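VAO-type flavoprotein oxidase VAO615 (Myceliophthora thermophila, PDB 6F72) binds one FAD bicovalently and is probably an oxidoreductase whose reduced flavin reacts rapidly with molecular oxygen, though no substrate has been identified. Local coordinates at residues G230-G235 and V246-V251. Residues are numbered along the deposited sequence; the frame is centred on the assembly and turned at random.
With FAD (flavin-adenine dinucleotide), chain E.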
ATOM      1  N   GLY A 230       2.127  -3.125   5.630  1.00 20.09           N
ATOM      2  CA  GLY A 230       1.395  -1.858   5.633  1.00 19.88           C
ATOM      3  C   GLY A 230       0.061  -1.926   4.931  1.00 19.78           C
ATOM      4  O   GLY A 230      -0.818  -1.111   5.216  1.00 19.80           O
ATOM      5  N   TYR A 231      -0.082  -2.888   4.018  1.00 19.73           N
ATOM      6  CA  TYR A 231      -1.333  -3.146   3.307  1.00 19.75           C
ATOM      7  C   TYR A 231      -2.538  -3.428   4.252  1.00 19.63           C
ATOM      8  O   TYR A 231      -3.492  -2.635   4.304  1.00 19.66           O
ATOM      9  CB  TYR A 231      -1.156  -4.275   2.276  1.00 19.90           C
ATOM     10  CG  TYR A 231      -2.460  -4.662   1.619  1.00 20.09           C
ATOM     11  CD1 TYR A 231      -2.984  -3.906   0.555  1.00 20.26           C
ATOM     12  CD2 TYR A 231      -3.214  -5.756   2.104  1.00 20.07           C
ATOM     13  CE1 TYR A 231      -4.202  -4.249  -0.029  1.00 20.52           C
ATOM     14  CE2 TYR A 231      -4.416  -6.109   1.524  1.00 20.28           C
ATOM     15  CZ  TYR A 231      -4.922  -5.350   0.482  1.00 20.53           C
ATOM     16  OH  TYR A 231      -6.123  -5.707  -0.076  1.00 20.78           O
ATOM     17  N   THR A 232      -2.476  -4.524   5.010  1.00 19.50           N
ATOM     18  CA  THR A 232      -3.568  -4.864   5.917  1.00 19.45           C
ATOM     19  C   THR A 232      -3.565  -3.907   7.106  1.00 19.39           C
ATOM     20  O   THR A 232      -4.614  -3.456   7.530  1.00 19.43           O
ATOM     21  CB  THR A 232      -3.561  -6.352   6.370  1.00 19.46           C
ATOM     22  OG1 THR A 232      -3.777  -7.209   5.242  1.00 19.53           O
ATOM     23  CG2 THR A 232      -4.680  -6.603   7.322  1.00 19.49           C
ATOM     24  N   GLN A 233      -2.384  -3.586   7.624  1.00 19.40           N
ATOM     25  CA  GLN A 233      -2.278  -2.712   8.796  1.00 19.48           C
ATOM     26  C   GLN A 233      -2.853  -1.308   8.573  1.00 19.66           C
ATOM     27  O   GLN A 233      -3.381  -0.697   9.506  1.00 19.74           O
ATOM     28  CB  GLN A 233      -0.825  -2.636   9.268  1.00 19.47           C
ATOM     29  CG  GLN A 233      -0.370  -3.917   9.983  1.00 19.47           C
ATOM     30  CD  GLN A 233       1.106  -3.942  10.314  1.00 19.58           C
ATOM     31  OE1 GLN A 233       1.595  -3.092  11.064  1.00 19.68           O
ATOM     32  NE2 GLN A 233       1.821  -4.959   9.805  1.00 19.59           N
ATOM     33  N   GLY A 234      -2.760  -0.813   7.339  1.00 19.76           N
ATOM     34  CA  GLY A 234      -3.306   0.496   6.996  1.00 20.10           C
ATOM     35  C   GLY A 234      -4.714   0.498   6.410  1.00 20.35           C
ATOM     36  O   GLY A 234      -5.212   1.555   5.979  1.00 20.67           O
ATOM     37  N   GLY A 235      -5.356  -0.664   6.363  1.00 20.36           N
ATOM     38  CA  GLY A 235      -6.672  -0.770   5.743  1.00 20.70           C
ATOM     39  C   GLY A 235      -6.691  -1.909   4.757  1.00 20.79           C
ATOM     40  O   GLY A 235      -6.965  -3.060   5.143  1.00 20.77           O
ATOM     41  N   VAL A 246     -12.712  -4.867   3.751  1.00 22.28           N
ATOM     42  CA  VAL A 246     -11.301  -4.503   3.558  1.00 21.80           C
ATOM     43  C   VAL A 246     -10.419  -5.560   4.199  1.00 21.34           C
ATOM     44  O   VAL A 246     -10.895  -6.334   5.002  1.00 21.45           O
ATOM     45  CB  VAL A 246     -10.952  -3.081   4.095  1.00 21.67           C
ATOM     46  CG1 VAL A 246     -11.840  -2.043   3.454  1.00 22.14           C
ATOM     47  CG2 VAL A 246     -11.041  -3.016   5.611  1.00 21.58           C
ATOM     48  N   ALA A 247      -9.140  -5.584   3.830  1.00 20.95           N
ATOM     49  CA  ALA A 247      -8.148  -6.505   4.398  1.00 20.57           C
ATOM     50  C   ALA A 247      -8.221  -6.598   5.932  1.00 20.32           C
ATOM     51  O   ALA A 247      -8.337  -7.700   6.480  1.00 20.40           O
ATOM     52  CB  ALA A 247      -6.751  -6.100   3.935  1.00 20.39           C
ATOM     53  N   ALA A 248      -8.211  -5.442   6.606  1.00 20.06           N
ATOM     54  CA  ALA A 248      -8.195  -5.354   8.059  1.00 19.90           C
ATOM     55  C   ALA A 248      -9.431  -5.989   8.765  1.00 20.14           C
ATOM     56  O   ALA A 248      -9.321  -6.436   9.916  1.00 20.14           O
ATOM     57  CB  ALA A 248      -7.994  -3.919   8.485  1.00 19.79           C
ATOM     58  N   ASP A 249     -10.567  -6.032   8.050  1.00 20.29           N
ATOM     59  CA  ASP A 249     -11.812  -6.682   8.476  1.00 20.56           C
ATOM     60  C   ASP A 249     -11.642  -8.183   8.611  1.00 20.64           C
ATOM     61  O   ASP A 249     -12.339  -8.828   9.414  1.00 20.90           O
ATOM     62  CB  ASP A 249     -12.920  -6.449   7.451  1.00 20.83           C
ATOM     63  CG  ASP A 249     -13.450  -5.047   7.467  1.00 20.94           C
ATOM     64  OD1 ASP A 249     -13.229  -4.303   8.452  1.00 20.84           O
ATOM     65  OD2 ASP A 249     -14.119  -4.694   6.476  1.00 21.22           O
ATOM     66  N   ASN A 250     -10.727  -8.723   7.804  1.00 20.40           N
ATOM     67  CA  ASN A 250     -10.500 -10.154   7.718  1.00 20.48           C
ATOM     68  C   ASN A 250      -9.400 -10.655   8.638  1.00 20.30           C
ATOM     69  O   ASN A 250      -9.098 -11.843   8.620  1.00 20.53           O
ATOM     70  CB  ASN A 250     -10.228 -10.558   6.276  1.00 20.51           C
ATOM     71  CG  ASN A 250     -11.473 -10.505   5.431  1.00 20.84           C
ATOM     72  OD1 ASN A 250     -12.182 -11.489   5.324  1.00 21.15           O
ATOM     73  ND2 ASN A 250     -11.768  -9.329   4.851  1.00 20.77           N
ATOM     74  N   VAL A 251      -8.825  -9.767   9.449  1.00 19.98           N
ATOM     75  CA  VAL A 251      -7.793 -10.158  10.399  1.00 19.89           C
ATOM     76  C   VAL A 251      -8.398 -10.845  11.614  1.00 20.15           C
ATOM     77  O   VAL A 251      -9.367 -10.348  12.228  1.00 20.27           O
ATOM     78  CB  VAL A 251      -6.889  -8.985  10.846  1.00 19.64           C
ATOM     79  CG1 VAL A 251      -5.748  -9.506  11.721  1.00 19.71           C
ATOM     80  CG2 VAL A 251      -6.289  -8.293   9.648  1.00 19.41           C
TER
HETATM   81  PA  FAD E 601       6.448  -1.497   3.112  1.00 27.71           P
HETATM   82  O1A FAD E 601       6.912  -0.189   2.524  1.00 29.18           O
HETATM   83  O2A FAD E 601       7.509  -2.536   3.346  1.00 28.96           O
HETATM   84  O5B FAD E 601       5.675  -1.182   4.485  1.00 27.29           O
HETATM   85  C5B FAD E 601       4.748  -0.102   4.601  1.00 25.55           C
HETATM   86  C4B FAD E 601       4.627   0.376   6.044  1.00 24.27           C
HETATM   87  O4B FAD E 601       4.245  -0.718   6.881  1.00 24.31           O
HETATM   88  C3B FAD E 601       5.909   0.930   6.635  1.00 23.62           C
HETATM   89  O3B FAD E 601       5.533   2.000   7.511  1.00 22.80           O
HETATM   90  C2B FAD E 601       6.485  -0.214   7.453  1.00 23.16           C
HETATM   91  O2B FAD E 601       7.246   0.258   8.568  1.00 22.94           O
HETATM   92  C1B FAD E 601       5.233  -0.950   7.899  1.00 23.87           C
HETATM   93  N9A FAD E 601       5.394  -2.417   8.038  1.00 23.54           N
HETATM   94  C8A FAD E 601       5.420  -3.306   7.021  1.00 23.37           C
HETATM   95  N7A FAD E 601       5.536  -4.572   7.495  1.00 23.09           N
HETATM   96  C5A FAD E 601       5.575  -4.497   8.835  1.00 23.16           C
HETATM   97  C6A FAD E 601       5.690  -5.465   9.948  1.00 22.71           C
HETATM   98  N6A FAD E 601       5.797  -6.785   9.678  1.00 22.98           N
HETATM   99  N1A FAD E 601       5.699  -4.987  11.213  1.00 22.39           N
HETATM  100  C2A FAD E 601       5.601  -3.668  11.488  1.00 23.03           C
HETATM  101  N3A FAD E 601       5.485  -2.727  10.517  1.00 23.47           N
HETATM  102  C4A FAD E 601       5.469  -3.075   9.197  1.00 23.16           C
HETATM  103  N1  FAD E 601      -2.992  -0.623  -1.533  1.00 30.38           N
HETATM  104  C2  FAD E 601      -4.296  -0.990  -1.626  1.00 30.63           C
HETATM  105  O2  FAD E 601      -5.049  -0.812  -0.640  1.00 30.15           O
HETATM  106  N3  FAD E 601      -4.802  -1.538  -2.753  1.00 31.27           N
HETATM  107  C4  FAD E 601      -4.078  -1.755  -3.863  1.00 30.35           C
HETATM  108  O4  FAD E 601      -4.592  -2.263  -4.885  1.00 30.68           O
HETATM  109  C4X FAD E 601      -2.645  -1.390  -3.833  1.00 29.87           C
HETATM  110  N5  FAD E 601      -1.841  -1.587  -4.900  1.00 29.64           N
HETATM  111  C5X FAD E 601      -0.521  -1.244  -4.871  1.00 28.29           C
HETATM  112  C6  FAD E 601       0.303  -1.462  -5.997  1.00 25.79           C
HETATM  113  C7  FAD E 601       1.667  -1.101  -5.936  1.00 25.45           C
HETATM  114  C7M FAD E 601       2.533  -1.336  -7.161  1.00 26.35           C
HETATM  115  C8  FAD E 601       2.242  -0.502  -4.677  1.00 24.56           C
HETATM  116  C8M FAD E 601       3.714  -0.171  -4.477  1.00 20.20           C
HETATM  117  C9  FAD E 601       1.412  -0.298  -3.579  1.00 26.36           C
HETATM  118  C9A FAD E 601       0.057  -0.641  -3.623  1.00 27.54           C
HETATM  119  N10 FAD E 601      -0.768  -0.446  -2.490  1.00 28.38           N
HETATM  120  C10 FAD E 601      -2.133  -0.795  -2.570  1.00 29.56           C
HETATM  121  C1' FAD E 601      -0.225   0.187  -1.290  1.00 27.94           C
HETATM  122  C2' FAD E 601       0.058  -0.662  -0.087  1.00 27.79           C
HETATM  123  O2' FAD E 601      -1.193  -0.991   0.513  1.00 29.04           O
HETATM  124  C3' FAD E 601       0.886   0.220   0.839  1.00 26.83           C
HETATM  125  O3' FAD E 601       1.982   0.834   0.127  1.00 27.33           O
HETATM  126  C4' FAD E 601       1.413  -0.568   2.029  1.00 25.74           C
HETATM  127  O4' FAD E 601       1.973   0.334   2.985  1.00 24.49           O
HETATM  128  C5' FAD E 601       2.413  -1.642   1.599  1.00 26.27           C
HETATM  129  O5' FAD E 601       2.975  -2.303   2.721  1.00 27.08           O
HETATM  130  P   FAD E 601       4.267  -3.238   2.524  1.00 26.78           P
HETATM  131  O1P FAD E 601       4.022  -4.159   1.364  1.00 24.13           O
HETATM  132  O2P FAD E 601       4.597  -3.761   3.903  1.00 27.14           O
HETATM  133  O3P FAD E 601       5.385  -2.151   2.102  1.00 27.06           O
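The methyl group of A247 sits against Y231, T232 and G235, where the end of helix 227-233 meets the 3-10 turn 247-249. Both segments belong to the PCMH-type FAD-binding domain. The turn leads into strand 251-257 of that domain's antiparallel sheet. A247 CB lies 3.4 Å from Y231 CE2, meeting the ring obliquely. It is also 3.4 Å from T232 OG1, whose hydroxyl is hydrogen-bonded to the carbonyl of I227 in the same helix. The tightest carbon pair joins T232 and V251: their CG2 methyls are 3.3 Å apart, closer than usual. With CG2 anti to the backbone N, the T232 methyl reaches V251, while OG1, beside the N, faces the A247 methyl. The looser side is at V246, where CG2 comes no nearer to G235 O than 4.1 Å. No solvent side is evident, because every touching residue is buried.

The helix also serves the cofactor. G230 N donates a fairly straight hydrogen bond to FAD O2P (3.1 Å). Y231 spans flavin and turn. CG is anti to the backbone N (chi1 174°), which carries the ring out between FAD and A247. FAD O2' lies at the ring edge, with CD1 3.4 Å from it, and CE2 is on the A247 side. The hydroxyl bonds to the carbonyl of H237. Were the ring replaced by an alanine methyl, the space between the flavin and A247 would probably be left unfilled and the H237 carbonyl would lose this hydroxyl partner.

G235 has positive phi, just past the helix, and its carbonyl is aimed at the turn. It provides the one hydrogen bond between the segments: A248 N donates to G235 O at 3.1 Å, nearly in line with the C=O bond (163° at the oxygen) but bent at the hydrogen (145°).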